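Local coordinates for At5g01750 protein (Arabidopsis thaliana, PDB 1ZXU), which is of unknown function but might be related to the phospholipid scramblase and tubby-like superfamily of membrane-tethered transcription factors, at residues R78-G83 / L203-D208. Sequence-based numbering, arbitrary orientation.
Sequences RVLLDG and LVVILD
Val-205 overlaps the Arg-78 guanidinium with CG1, which sits over one face, toward its rim, 3.9 Å from NH1 of Arg-78. Its other methyl turns to Leu-80: CG2 of Val-205 and CD1 of Leu-80 meet tip to tip at 4.0 Å. The valine bridges two residues that alternate along strand 78-81 and both point at the helix, while Val-79 between them faces away. The arginine gets there by a bent chain: CG lies anti to the backbone N (chi1 -162°), then kinks at chi2 (87°) and chi3 fold the guanidinium over beside the helix. Strand and helix run roughly antiparallel, their axes 10.4 Å apart, with no direct backbone bond: side chains and one water, bound to the Val-205 carbonyl, span the gap. This is the tubby-like fold, a closed antiparallel beta barrel threaded by the C-terminal helix 197-211; strand 78-81 is a stave of the wall, and Val-67 of neighbouring strand 63-68 and Ile-56 of strand 54-58 beyond it also pack on Val-205. At the polar end, Asp-208 OD2 lies near the guanidinium plane but 4.4 Å from NH1 of Arg-78, too far for a salt bridge. The water donates to Asp-208 OD2 (2.6 Å) and the Val-205 carbonyl O (2.9 Å), but its 2.5 Å approach to NH1 of Arg-78 is suspiciously short, leaving a direct bridge between the buried charges doubtful. Both ends have direct partners: NH1 of Arg-78 bonds to the Gly-52 carbonyl, and OD1 of Asp-208 forms a salt bridge with Arg-44, which probably helps keep the carboxylate ionised inside the barrel.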
loop_
_atom_site.group_PDB
_atom_site.type_symbol
_atom_site.label_atom_id
_atom_site.label_comp_id
_atom_site.label_asym_id
_atom_site.label_seq_id
_atom_site.Cartn_x
_atom_site.Cartn_y
_atom_site.Cartn_z
ATOM N N ARG A 78 5.407 9.841 3.446
ATOM C CA ARG A 78 5.010 9.846 2.075
ATOM C C ARG A 78 3.500 10.012 2.096
ATOM O O ARG A 78 2.859 9.541 3.009
ATOM C CB ARG A 78 5.311 8.480 1.442
ATOM C CG ARG A 78 5.334 8.533 -0.051
ATOM C CD ARG A 78 6.766 8.939 -0.506
ATOM N NE ARG A 78 7.702 8.089 0.221
ATOM C CZ ARG A 78 8.183 6.947 -0.249
ATOM N NH1 ARG A 78 7.931 6.546 -1.504
ATOM N NH2 ARG A 78 9.009 6.236 0.523
ATOM N N VAL A 79 2.953 10.647 1.079
ATOM C CA VAL A 79 1.503 10.687 0.912
ATOM C C VAL A 79 1.085 10.053 -0.426
ATOM O O VAL A 79 1.811 10.134 -1.413
ATOM C CB VAL A 79 0.971 12.178 1.011
ATOM C CG1 VAL A 79 1.498 13.009 -0.123
ATOM C CG2 VAL A 79 -0.572 12.224 1.019
ATOM N N LEU A 80 -0.052 9.373 -0.424
ATOM C CA LEU A 80 -0.714 8.859 -1.648
ATOM C C LEU A 80 -1.836 9.808 -1.954
ATOM O O LEU A 80 -2.722 9.997 -1.097
ATOM C CB LEU A 80 -1.293 7.451 -1.396
ATOM C CG LEU A 80 -0.275 6.392 -1.734
ATOM C CD1 LEU A 80 0.810 6.452 -0.633
ATOM C CD2 LEU A 80 -1.001 5.078 -1.727
ATOM N N LEU A 81 -1.785 10.441 -3.126
ATOM C CA LEU A 81 -2.828 11.392 -3.564
ATOM C C LEU A 81 -3.658 10.739 -4.611
ATOM O O LEU A 81 -3.146 9.974 -5.419
ATOM C CB LEU A 81 -2.208 12.651 -4.191
ATOM C CG LEU A 81 -1.105 13.297 -3.340
ATOM C CD1 LEU A 81 -0.462 14.469 -4.130
ATOM C CD2 LEU A 81 -1.678 13.855 -2.123
ATOM N N ASP A 82 -4.945 11.030 -4.633
ATOM C CA ASP A 82 -5.722 10.563 -5.809
ATOM C C ASP A 82 -5.528 11.479 -7.068
ATOM O O ASP A 82 -4.693 12.379 -7.069
ATOM C CB ASP A 82 -7.183 10.334 -5.445
ATOM C CG ASP A 82 -7.949 11.628 -5.201
ATOM O OD1 ASP A 82 -7.504 12.716 -5.627
ATOM O OD2 ASP A 82 -8.990 11.541 -4.507
ATOM N N GLY A 83 -6.229 11.176 -8.164
ATOM C CA GLY A 83 -6.106 11.966 -9.410
ATOM C C GLY A 83 -6.499 13.442 -9.314
ATOM O O GLY A 83 -6.052 14.266 -10.127
ATOM N N LEU A 203 0.920 -0.637 0.808
ATOM C CA LEU A 203 1.887 -1.677 1.078
ATOM C C LEU A 203 2.998 -1.688 0.031
ATOM O O LEU A 203 4.141 -1.963 0.343
ATOM C CB LEU A 203 1.183 -3.066 1.180
ATOM C CG LEU A 203 0.199 -3.153 2.349
ATOM C CD1 LEU A 203 -0.400 -4.611 2.369
ATOM C CD2 LEU A 203 0.885 -2.928 3.693
ATOM N N VAL A 204 2.619 -1.491 -1.245
ATOM C CA VAL A 204 3.577 -1.410 -2.334
ATOM C C VAL A 204 4.570 -0.278 -2.090
ATOM O O VAL A 204 5.792 -0.461 -2.261
ATOM C CB VAL A 204 2.852 -1.219 -3.660
ATOM C CG1 VAL A 204 3.885 -0.853 -4.818
ATOM C CG2 VAL A 204 2.028 -2.514 -3.971
ATOM N N VAL A 205 4.049 0.836 -1.603
ATOM C CA VAL A 205 4.886 1.980 -1.224
ATOM C C VAL A 205 5.896 1.609 -0.121
ATOM O O VAL A 205 7.079 1.917 -0.223
ATOM C CB VAL A 205 4.048 3.203 -0.849
ATOM C CG1 VAL A 205 4.962 4.332 -0.311
ATOM C CG2 VAL A 205 3.233 3.673 -2.109
ATOM N N ILE A 206 5.406 0.964 0.911
ATOM C CA ILE A 206 6.292 0.488 1.998
ATOM C C ILE A 206 7.342 -0.529 1.497
ATOM O O ILE A 206 8.530 -0.475 1.902
ATOM C CB ILE A 206 5.452 -0.096 3.158
ATOM C CG1 ILE A 206 4.689 1.042 3.842
ATOM C CG2 ILE A 206 6.352 -0.801 4.155
ATOM C CD1 ILE A 206 3.587 0.566 4.804
ATOM N N LEU A 207 6.941 -1.485 0.656
ATOM C CA LEU A 207 7.915 -2.421 0.093
ATOM C C LEU A 207 8.981 -1.716 -0.692
ATOM O O LEU A 207 10.155 -2.071 -0.629
ATOM C CB LEU A 207 7.212 -3.444 -0.783
ATOM C CG LEU A 207 6.358 -4.428 0.009
ATOM C CD1 LEU A 207 5.445 -5.173 -0.912
ATOM C CD2 LEU A 207 7.332 -5.392 0.768
ATOM N N ASP A 208 8.560 -0.749 -1.499
ATOM C CA ASP A 208 9.523 0.040 -2.267
ATOM C C ASP A 208 10.507 0.777 -1.301
ATOM O O ASP A 208 11.728 0.813 -1.568
ATOM C CB ASP A 208 8.774 1.050 -3.092
ATOM C CG ASP A 208 9.714 1.972 -3.854
ATOM O OD1 ASP A 208 10.220 1.512 -4.865
ATOM O OD2 ASP A 208 9.895 3.103 -3.391
HETATM O O HOH W 1 8.443 4.125 -1.483
#